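Local coordinates for protein phosphoserine phosphatase (Homo sapiens, PDB 6HYY) that hydrolyses L-phosphoserine to serine and phosphate, as a magnesium-dependent phosphatase of the haloacid dehalogenase-like hydrolase family, at residues P53-A56 with A57-R61; R4-F7 with Y8-D11; I197-Q200 with V201-A205; S68-Q71 with V72-I76. One frame throughout, in Å; residues are numbered along the deposited sequence. Where two conformers were deposited one is given.

Contact 1: residues P53-A56 with A57-R61; sequences PFKA and ALTER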
loop_
_atom_site.group_PDB
_atom_site.type_symbol
_atom_site.label_atom_id
_atom_site.label_comp_id
_atom_site.label_asym_id
_atom_site.label_seq_id
_atom_site.Cartn_x
_atom_site.Cartn_y
_atom_site.Cartn_z
ATOM N N PRO A 53 -17.442 -5.016 -3.325
ATOM C CA PRO A 53 -16.780 -4.162 -4.323
ATOM C C PRO A 53 -16.079 -2.991 -3.655
ATOM O O PRO A 53 -16.648 -2.314 -2.795
ATOM C CB PRO A 53 -17.936 -3.700 -5.218
ATOM C CG PRO A 53 -19.007 -4.730 -5.020
ATOM C CD PRO A 53 -18.884 -5.166 -3.593
ATOM N N PHE A 54 -14.826 -2.752 -4.061
ATOM C CA PHE A 54 -13.989 -1.817 -3.318
ATOM C C PHE A 54 -14.509 -0.388 -3.412
ATOM O O PHE A 54 -14.511 0.338 -2.410
ATOM C CB PHE A 54 -12.537 -1.879 -3.800
ATOM C CG PHE A 54 -11.612 -1.022 -2.988
ATOM C CD1 PHE A 54 -11.218 -1.423 -1.720
ATOM C CD2 PHE A 54 -11.164 0.199 -3.473
ATOM C CE1 PHE A 54 -10.380 -0.635 -0.956
ATOM C CE2 PHE A 54 -10.324 0.994 -2.711
ATOM C CZ PHE A 54 -9.935 0.576 -1.454
ATOM N N LYS A 55 -14.927 0.047 -4.605
ATOM C CA LYS A 55 -15.363 1.430 -4.771
ATOM C C LYS A 55 -16.541 1.743 -3.858
ATOM O O LYS A 55 -16.574 2.798 -3.213
ATOM C CB LYS A 55 -15.728 1.705 -6.233
ATOM C CG LYS A 55 -16.062 3.162 -6.512
ATOM C CD LYS A 55 -16.537 3.382 -7.944
ATOM C CE LYS A 55 -15.413 3.168 -8.950
ATOM N NZ LYS A 55 -15.927 3.047 -10.345
ATOM N N ALA A 56 -17.511 0.827 -3.784
ATOM C CA ALA A 56 -18.635 1.002 -2.872
ATOM C C ALA A 56 -18.175 1.035 -1.420
ATOM O O ALA A 56 -18.624 1.883 -0.642
ATOM C CB ALA A 56 -19.655 -0.114 -3.089
ATOM N N ALA A 57 -17.280 0.119 -1.034
ATOM C CA ALA A 57 -16.795 0.096 0.344
ATOM C C ALA A 57 -16.029 1.368 0.687
ATOM O O ALA A 57 -16.093 1.849 1.825
ATOM C CB ALA A 57 -15.917 -1.135 0.576
ATOM N N LEU A 58 -15.293 1.920 -0.280
ATOM C CA LEU A 58 -14.586 3.173 -0.054
ATOM C C LEU A 58 -15.563 4.332 0.112
ATOM O O LEU A 58 -15.416 5.157 1.023
ATOM C CB LEU A 58 -13.620 3.442 -1.214
ATOM C CG LEU A 58 -12.664 4.617 -1.010
ATOM C CD1 LEU A 58 -11.831 4.411 0.243
ATOM C CD2 LEU A 58 -11.776 4.822 -2.237
ATOM N N THR A 59 -16.556 4.420 -0.776
ATOM C CA THR A 59 -17.548 5.490 -0.687
ATOM C C THR A 59 -18.247 5.479 0.663
ATOM O O THR A 59 -18.404 6.525 1.306
ATOM C CB THR A 59 -18.569 5.344 -1.816
ATOM O OG1 THR A 59 -17.894 5.386 -3.077
ATOM C CG2 THR A 59 -19.593 6.469 -1.758
ATOM N N GLU A 60 -18.651 4.291 1.125
ATOM C CA GLU A 60 -19.404 4.195 2.373
ATOM C C GLU A 60 -18.560 4.579 3.582
ATOM O O GLU A 60 -19.067 5.209 4.517
ATOM C CB GLU A 60 -19.959 2.783 2.541
ATOM C CG GLU A 60 -20.943 2.384 1.469
ATOM C CD GLU A 60 -21.160 0.887 1.430
ATOM O OE1 GLU A 60 -22.073 0.431 0.710
ATOM O OE2 GLU A 60 -20.411 0.168 2.124
ATOM N N ARG A 61 -17.281 4.194 3.600
ATOM C CA ARG A 61 -16.437 4.573 4.728
ATOM C C ARG A 61 -16.202 6.076 4.743
ATOM O O ARG A 61 -16.279 6.714 5.796
ATOM C CB ARG A 61 -15.103 3.823 4.673
ATOM C CG ARG A 61 -15.169 2.380 5.152
ATOM C CD ARG A 61 -13.853 1.639 4.909
ATOM N NE ARG A 61 -13.644 1.321 3.497
ATOM C CZ ARG A 61 -12.564 0.699 3.028
ATOM N NH1 ARG A 61 -11.597 0.333 3.861
ATOM N NH2 ARG A 61 -12.438 0.447 1.732
#

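Contact 2: residues R4-F7 with Y8-D11; sequences RKLF and YSAD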
loop_
_atom_site.group_PDB
_atom_site.type_symbol
_atom_site.label_atom_id
_atom_site.label_comp_id
_atom_site.label_asym_id
_atom_site.label_seq_id
_atom_site.Cartn_x
_atom_site.Cartn_y
_atom_site.Cartn_z
ATOM N N ARG A 4 16.134 -14.810 -1.761
ATOM C CA ARG A 4 17.011 -13.688 -2.077
ATOM C C ARG A 4 17.397 -13.676 -3.545
ATOM O O ARG A 4 17.515 -12.605 -4.147
ATOM C CB ARG A 4 18.254 -13.736 -1.202
ATOM C CG ARG A 4 17.944 -13.460 0.232
ATOM C CD ARG A 4 18.599 -14.471 1.122
ATOM N NE ARG A 4 18.560 -14.016 2.504
ATOM C CZ ARG A 4 18.115 -14.751 3.514
ATOM N NH1 ARG A 4 17.687 -15.989 3.299
ATOM N NH2 ARG A 4 18.112 -14.250 4.744
ATOM N N LYS A 5 17.603 -14.854 -4.137
ATOM C CA LYS A 5 17.855 -14.926 -5.573
ATOM C C LYS A 5 16.703 -14.309 -6.355
ATOM O O LYS A 5 16.917 -13.500 -7.268
ATOM C CB LYS A 5 18.073 -16.378 -5.993
ATOM C CG LYS A 5 19.330 -17.013 -5.424
ATOM C CD LYS A 5 19.508 -18.447 -5.919
ATOM C CE LYS A 5 19.644 -18.520 -7.437
ATOM N NZ LYS A 5 18.342 -18.644 -8.166
ATOM N N LEU A 6 15.469 -14.681 -6.007
ATOM C CA LEU A 6 14.303 -14.061 -6.629
ATOM C C LEU A 6 14.302 -12.554 -6.409
ATOM O O LEU A 6 14.148 -11.773 -7.355
ATOM C CB LEU A 6 13.020 -14.679 -6.070
ATOM C CG LEU A 6 11.766 -13.828 -6.315
ATOM C CD1 LEU A 6 11.377 -13.868 -7.785
ATOM C CD2 LEU A 6 10.616 -14.258 -5.418
ATOM N N PHE A 7 14.476 -12.130 -5.156
ATOM C CA PHE A 7 14.394 -10.711 -4.826
ATOM C C PHE A 7 15.422 -9.903 -5.610
ATOM O O PHE A 7 15.117 -8.809 -6.104
ATOM C CB PHE A 7 14.573 -10.528 -3.316
ATOM C CG PHE A 7 14.164 -9.170 -2.810
ATOM C CD1 PHE A 7 12.839 -8.765 -2.860
ATOM C CD2 PHE A 7 15.101 -8.306 -2.266
ATOM C CE1 PHE A 7 12.458 -7.525 -2.395
ATOM C CE2 PHE A 7 14.729 -7.057 -1.795
ATOM C CZ PHE A 7 13.400 -6.667 -1.859
ATOM N N TYR A 8 16.623 -10.454 -5.793
ATOM C CA TYR A 8 17.701 -9.739 -6.469
ATOM C C TYR A 8 17.584 -9.756 -7.982
ATOM O O TYR A 8 18.327 -9.027 -8.647
ATOM C CB TYR A 8 19.057 -10.304 -6.035
ATOM C CG TYR A 8 19.382 -9.797 -4.665
ATOM C CD1 TYR A 8 20.514 -9.037 -4.416
ATOM C CD2 TYR A 8 18.493 -10.011 -3.627
ATOM C CE1 TYR A 8 20.756 -8.555 -3.149
ATOM C CE2 TYR A 8 18.714 -9.550 -2.397
ATOM C CZ TYR A 8 19.834 -8.827 -2.150
ATOM O OH TYR A 8 19.974 -8.389 -0.874
ATOM N N SER A 9 16.675 -10.547 -8.540
ATOM C CA SER A 9 16.428 -10.533 -9.973
ATOM C C SER A 9 15.411 -9.477 -10.393
ATOM O O SER A 9 15.208 -9.275 -11.595
ATOM C CB SER A 9 15.946 -11.912 -10.432
ATOM O OG SER A 9 14.641 -12.178 -9.949
ATOM N N ALA A 10 14.772 -8.800 -9.444
ATOM C CA ALA A 10 13.721 -7.841 -9.764
ATOM C C ALA A 10 14.315 -6.521 -10.231
ATOM O O ALA A 10 15.301 -6.041 -9.668
ATOM C CB ALA A 10 12.842 -7.594 -8.544
ATOM N N ASP A 11 13.704 -5.909 -11.245
ATOM C CA ASP A 11 14.064 -4.523 -11.526
ATOM C C ASP A 11 13.019 -3.527 -11.044
ATOM O O ASP A 11 13.283 -2.323 -11.078
ATOM C CB ASP A 11 14.391 -4.296 -13.012
ATOM C CG ASP A 11 13.265 -4.638 -13.941
ATOM O OD1 ASP A 11 12.271 -5.259 -13.529
ATOM O OD2 ASP A 11 13.393 -4.273 -15.143
#

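Contact 3: residues I197-Q200 with V201-A205; sequences IRQQ and VKDNA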
loop_
_atom_site.group_PDB
_atom_site.type_symbol
_atom_site.label_atom_id
_atom_site.label_comp_id
_atom_site.label_asym_id
_atom_site.label_seq_id
_atom_site.Cartn_x
_atom_site.Cartn_y
_atom_site.Cartn_z
ATOM N N ILE A 197 -0.632 -11.355 10.403
ATOM C CA ILE A 197 -0.533 -12.468 9.479
ATOM C C ILE A 197 -1.925 -12.756 8.955
ATOM O O ILE A 197 -2.829 -13.075 9.725
ATOM C CB ILE A 197 0.056 -13.705 10.171
ATOM C CG1 ILE A 197 1.523 -13.442 10.541
ATOM C CG2 ILE A 197 -0.144 -14.945 9.301
ATOM C CD1 ILE A 197 2.143 -14.513 11.421
ATOM N N ARG A 198 -2.106 -12.664 7.646
ATOM C CA ARG A 198 -3.352 -13.122 7.048
ATOM C C ARG A 198 -3.123 -14.566 6.619
ATOM O O ARG A 198 -2.417 -14.826 5.647
ATOM C CB ARG A 198 -3.768 -12.203 5.905
ATOM C CG ARG A 198 -4.402 -10.912 6.432
ATOM C CD ARG A 198 -4.173 -9.697 5.553
ATOM N NE ARG A 198 -3.943 -8.494 6.352
ATOM C CZ ARG A 198 -4.899 -7.718 6.854
ATOM N NH1 ARG A 198 -6.170 -8.006 6.651
ATOM N NH2 ARG A 198 -4.581 -6.648 7.568
ATOM N N GLN A 199 -3.670 -15.508 7.393
ATOM C CA GLN A 199 -3.310 -16.914 7.235
ATOM C C GLN A 199 -3.596 -17.437 5.837
ATOM O O GLN A 199 -2.854 -18.288 5.339
ATOM C CB GLN A 199 -4.044 -17.762 8.285
ATOM C CG GLN A 199 -3.540 -19.209 8.375
ATOM C CD GLN A 199 -2.084 -19.307 8.822
ATOM O OE1 GLN A 199 -1.613 -18.512 9.641
ATOM N NE2 GLN A 199 -1.363 -20.285 8.281
ATOM N N GLN A 200 -4.633 -16.938 5.174
ATOM C CA GLN A 200 -4.888 -17.461 3.837
ATOM C C GLN A 200 -3.781 -17.060 2.870
ATOM O O GLN A 200 -3.478 -17.810 1.933
ATOM C CB GLN A 200 -6.273 -17.036 3.358
ATOM C CG GLN A 200 -6.396 -15.672 2.732
ATOM C CD GLN A 200 -7.789 -15.450 2.156
ATOM O OE1 GLN A 200 -8.569 -16.401 1.990
ATOM N NE2 GLN A 200 -8.116 -14.195 1.869
ATOM N N VAL A 201 -3.125 -15.924 3.111
ATOM C CA VAL A 201 -1.962 -15.567 2.294
ATOM C C VAL A 201 -0.762 -16.429 2.671
ATOM O O VAL A 201 -0.062 -16.961 1.798
ATOM C CB VAL A 201 -1.645 -14.064 2.419
ATOM C CG1 VAL A 201 -0.415 -13.699 1.584
ATOM C CG2 VAL A 201 -2.839 -13.234 1.991
ATOM N N LYS A 202 -0.512 -16.590 3.972
ATOM C CA LYS A 202 0.606 -17.407 4.431
ATOM C C LYS A 202 0.484 -18.848 3.943
ATOM O O LYS A 202 1.485 -19.477 3.590
ATOM C CB LYS A 202 0.684 -17.358 5.959
ATOM C CG LYS A 202 1.822 -18.175 6.550
ATOM C CD LYS A 202 1.929 -17.996 8.052
ATOM C CE LYS A 202 2.958 -18.955 8.635
ATOM N NZ LYS A 202 2.842 -19.087 10.118
ATOM N N ASP A 203 -0.737 -19.384 3.906
ATOM C CA ASP A 203 -0.910 -20.778 3.518
ATOM C C ASP A 203 -0.731 -21.010 2.023
ATOM O O ASP A 203 -0.416 -22.136 1.620
ATOM C CB ASP A 203 -2.294 -21.279 3.936
ATOM C CG ASP A 203 -2.419 -21.499 5.425
ATOM O OD1 ASP A 203 -1.393 -21.509 6.140
ATOM O OD2 ASP A 203 -3.566 -21.669 5.893
ATOM N N ASN A 204 -0.933 -19.991 1.187
ATOM C CA ASN A 204 -0.976 -20.204 -0.253
ATOM C C ASN A 204 0.110 -19.490 -1.045
ATOM O O ASN A 204 0.285 -19.800 -2.229
ATOM C CB ASN A 204 -2.344 -19.790 -0.804
ATOM C CG ASN A 204 -3.440 -20.724 -0.359
ATOM O OD1 ASN A 204 -3.685 -21.746 -0.996
ATOM N ND2 ASN A 204 -4.086 -20.398 0.757
ATOM N N ALA A 205 0.826 -18.550 -0.452
ATOM C CA ALA A 205 1.879 -17.845 -1.165
ATOM C C ALA A 205 3.125 -18.716 -1.276
ATOM O O ALA A 205 3.524 -19.384 -0.318
ATOM C CB ALA A 205 2.219 -16.533 -0.454
#

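Contact 4: residues S68-Q71 with V72-I76; sequences SREQ and VQRLI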
loop_
_atom_site.group_PDB
_atom_site.type_symbol
_atom_site.label_atom_id
_atom_site.label_comp_id
_atom_site.label_asym_id
_atom_site.label_seq_id
_atom_site.Cartn_x
_atom_site.Cartn_y
_atom_site.Cartn_z
ATOM N N SER A 68 -12.165 16.476 6.451
ATOM C CA SER A 68 -11.812 17.783 5.936
ATOM C C SER A 68 -10.324 17.828 5.610
ATOM O O SER A 68 -9.534 17.006 6.082
ATOM C CB SER A 68 -12.175 18.875 6.949
ATOM O OG SER A 68 -11.212 18.951 7.982
ATOM N N ARG A 69 -9.942 18.796 4.779
ATOM C CA ARG A 69 -8.530 18.935 4.449
ATOM C C ARG A 69 -7.702 19.193 5.702
ATOM O O ARG A 69 -6.603 18.645 5.853
ATOM C CB ARG A 69 -8.316 20.045 3.419
ATOM C CG ARG A 69 -6.875 20.110 2.935
ATOM C CD ARG A 69 -6.650 21.138 1.838
ATOM N NE ARG A 69 -5.267 21.073 1.372
ATOM C CZ ARG A 69 -4.246 21.681 1.969
ATOM N NH1 ARG A 69 -4.451 22.416 3.055
ATOM N NH2 ARG A 69 -3.018 21.553 1.481
ATOM N N GLU A 70 -8.224 20.011 6.622
ATOM C CA GLU A 70 -7.526 20.265 7.880
ATOM C C GLU A 70 -7.374 18.996 8.712
ATOM O O GLU A 70 -6.353 18.814 9.378
ATOM C CB GLU A 70 -8.265 21.345 8.677
ATOM C CG GLU A 70 -7.770 21.538 10.103
ATOM C CD GLU A 70 -8.082 22.924 10.650
ATOM O OE1 GLU A 70 -8.850 23.670 10.001
ATOM O OE2 GLU A 70 -7.552 23.268 11.728
ATOM N N GLN A 71 -8.361 18.102 8.678
ATOM C CA GLN A 71 -8.236 16.858 9.432
ATOM C C GLN A 71 -7.197 15.939 8.803
ATOM O O GLN A 71 -6.458 15.246 9.512
ATOM C CB GLN A 71 -9.585 16.154 9.526
ATOM C CG GLN A 71 -10.547 16.819 10.508
ATOM C CD GLN A 71 -11.940 16.214 10.477
ATOM O OE1 GLN A 71 -12.515 15.982 9.412
ATOM N NE2 GLN A 71 -12.492 15.949 11.658
ATOM N N VAL A 72 -7.130 15.907 7.474
ATOM C CA VAL A 72 -6.083 15.122 6.834
ATOM C C VAL A 72 -4.724 15.708 7.172
ATOM O O VAL A 72 -3.781 14.977 7.504
ATOM C CB VAL A 72 -6.316 15.043 5.315
ATOM C CG1 VAL A 72 -5.138 14.351 4.646
ATOM C CG2 VAL A 72 -7.618 14.317 5.012
ATOM N N GLN A 73 -4.612 17.044 7.132
ATOM C CA GLN A 73 -3.366 17.705 7.505
ATOM C C GLN A 73 -2.973 17.375 8.938
ATOM O O GLN A 73 -1.789 17.178 9.234
ATOM C CB GLN A 73 -3.498 19.219 7.343
ATOM C CG GLN A 73 -3.600 19.704 5.916
ATOM C CD GLN A 73 -3.804 21.205 5.840
ATOM O OE1 GLN A 73 -4.896 21.709 6.119
ATOM N NE2 GLN A 73 -2.755 21.930 5.456
ATOM N N ARG A 74 -3.949 17.322 9.841
ATOM C CA ARG A 74 -3.627 17.083 11.244
ATOM C C ARG A 74 -3.199 15.639 11.464
ATOM O O ARG A 74 -2.304 15.369 12.269
ATOM C CB ARG A 74 -4.814 17.444 12.133
ATOM C CG ARG A 74 -4.589 17.121 13.612
ATOM C CD ARG A 74 -5.483 17.957 14.524
ATOM N NE ARG A 74 -6.901 17.731 14.273
ATOM C CZ ARG A 74 -7.677 18.544 13.561
ATOM N NH1 ARG A 74 -7.179 19.652 13.023
ATOM N NH2 ARG A 74 -8.958 18.247 13.387
ATOM N N LEU A 75 -3.816 14.700 10.742
ATOM C CA LEU A 75 -3.344 13.320 10.785
ATOM C C LEU A 75 -1.872 13.242 10.413
ATOM O O LEU A 75 -1.066 12.659 11.145
ATOM C CB LEU A 75 -4.188 12.445 9.854
ATOM C CG LEU A 75 -3.750 10.983 9.740
ATOM C CD1 LEU A 75 -3.672 10.338 11.110
ATOM C CD2 LEU A 75 -4.712 10.204 8.856
ATOM N N ILE A 76 -1.494 13.852 9.287
ATOM C CA ILE A 76 -0.107 13.791 8.831
ATOM C C ILE A 76 0.831 14.456 9.836
ATOM O O ILE A 76 1.940 13.970 10.088
ATOM C CB ILE A 76 0.014 14.427 7.435
ATOM C CG1 ILE A 76 -0.800 13.621 6.426
ATOM C CG2 ILE A 76 1.477 14.530 7.010
ATOM C CD1 ILE A 76 -0.980 14.329 5.105
HETATM O O HOH W 1 -0.697 20.683 3.578
HETATM O O HOH W 2 -6.738 23.345 4.591
#

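Contact 1: residues P53-A56 with A57-R61
F54 and R61, seven residues and two turns apart on helix 54-65, meet at about a right angle: NH2 of R61 lies 3.6 Å from CE1 of F54, and the phenyl ring and the guanidinium stand 90° apart. The ring carbon arrives at the rim of the guanidinium, in its plane. R61 is held by its own turn: NE donates to A57 O over 3.0 Å from above the carbonyl plane, while R61 N reaches the same oxygen from the other face, and NH1 binds T44 on helix 37-46. L58 completes this tight side with CD2 at 4.1 Å from CE2 of F54. The T59 side is more open to solvent. There T59, its OG1 beside the backbone N (chi1 -58°), turns that hydroxyl back onto K55 O at 2.9 Å; T59 N takes the opposite face of the same carbonyl. E60 lays CG 3.2 Å from A56 O and runs on toward M43 and R46; an alanine here would probably uncover that carbonyl and deprive helix 37-46 of this packing. P53 is the N-cap residue, its O receiving A57 N at 3.1 Å. F54 comes within about 4 Å of the bound serine, so this first turn probably adds an aromatic side to the serine pocket of a haloacid dehalogenase-like phosphatase.

Contact 2: residues R4-F7 with Y8-D11
S9 closes the end of helix 2-8 by turning its hydroxyl back onto L6: OG donates to L6 O over 2.7 Å, and S9 N gives that same oxygen a second bond at 3.0 Å. The two approaches differ, for the hydroxyl is tilted only 19° from the carbonyl plane whereas the amide sits well above it, 62° out. With chi1 at 70°, OG lies between the backbone N and the carbonyl carbon, the rotation that brings it to the oxygen. Other bonds at this helix end are slacker: S9 N also makes a weak bond to K5 O, and A10 N makes another to F7 O at 3.4 Å. Y8 N donates to R4 O, an oxygen whose position is less certain. Beside this polar end, CE2 of Y8 approaches the edge of the F7 ring, 3.8 Å from CD2 and near the ring plane. A glycine in place of Y8 would probably leave that edge of F7 without its aromatic neighbour. Beyond the two segments, the S9 hydroxyl has a further partner in NZ of K169, and Y8 O receives NH2 of R97. The chemistry thus pairs each group in its own way as the chain heads for strand 12-16: L6 O is met by the amide and hydroxyl of S9, Y8 O by an arginine, and the two carboxylate oxygens of D11 by the backbone amides of K168 and K169.

Contact 3: residues I197-Q200 with V201-A205
Q199 and D203, one turn apart, carry a surface contact within the short helix 199-204, the helical link of a beta-alpha-beta unit between strands 188-192 and 207-209. NE2 of Q199 points its hydrogen-bonding end at OD1 of D203, modelled at 2.5 Å, too short to be taken at face value; the amide and carboxylate planes are turned 62° from each other. The glutamine gets there by folding: CG stands opposite the backbone N (chi1 -169°), and a bend at chi2 then swings the amide forward along the helix. The extended K202 brings CD 3.9 Å from OE1 of Q199 and equally near CG2 of I197, a methylene that touches both.

In the last turn N204 folds back on the backbone. Its ND2 donates to Q200 O at 2.9 Å, nearly straight at 172°, on a lone pair and with the oxygen in the amide plane; the backbone bond from N204 N to that oxygen is weak, so the side chain supplies the firmer grip.

R198, at the N-cap position, accepts K202 N on its carbonyl at 3.1 Å. In the conformer described, its guanidinium turns away to form a salt bridge with D175, a magnesium ligand, and its side chain comes about 4 Å from a bound phosphate. Beneath the exposed side chains V201 is buried against F189 of strand 188-192 and Y208 of strand 207-209, with I197 and K202 also resting on Y208 at the edge of the sheet.

Contact 4: residues S68-Q71 with V72-I76
R69 and E70 reach one turn along helix 69-78 to Q73 and R74, just past the capping box of S68 and Q71 that starts the helix. In the box, Q71 N donates to OG of S68 at 3.1 Å, and S68 N answers with a nearly straight bond of 3.0 Å to OE1 of Q71, entering on a lone pair in the carbonyl plane. The Q71 chain, extended beyond CG, carries its amide back to the serine. Two amides at the helix start are thereby satisfied by side chains, while V72 N to S68 O begins the regular backbone ladder.

Charge plays a lesser part. E70 and R74 make a long salt bridge, OE2 to NH1 at 3.9 Å, with the carboxylate and guanidinium planes 66° apart. Closer is a methylene: CG of E70 lies 3.5 Å from NH1 of R74, at the guanidinium edge. R74 bends at chi3 (61°), which folds its head back over Q71: CA of Q71 sits above one face, toward its rim, and CG of Q71 is 3.6 Å from NH2.

Apolar packing occupies the buried side, where V72 and L75 both touch L30 of helix 26-33 and L75 also meets I33 and, on helix 109-116, I111.

Water joins the remaining pair. The guanidinium of R69 and the amide of Q73 are 59° apart in plane and share no direct hydrogen bond. One water accepts from NE2 of Q73 and, weakly, from NH2 of R69; the other lies in the guanidinium plane, accepting from NH1 of R69 at 2.9 Å and donating to OE1 of Q73 over the same length.

Along the chain the order is contact 2, contact 1, contact 4 and contact 3, and none touches another. Contacts 1 and 4 lie on successive helices, 54-65 and 69-78, with centres 21 Å apart. Contacts 2 and 3 belong to the part built round the parallel strands: the first leads into strand 12-16, at the middle of the seven-stranded sheet, and the other connects its last two strands, again with centres 21 Å apart. Contacts 2 and 4, about 38 Å between centres, lie on opposite sides of the chain's centre. Contacts 1 and 3, centres 24 Å apart, bring F54 near the bound serine and R198 near the phosphate, consistent with two helix starts facing the same active site.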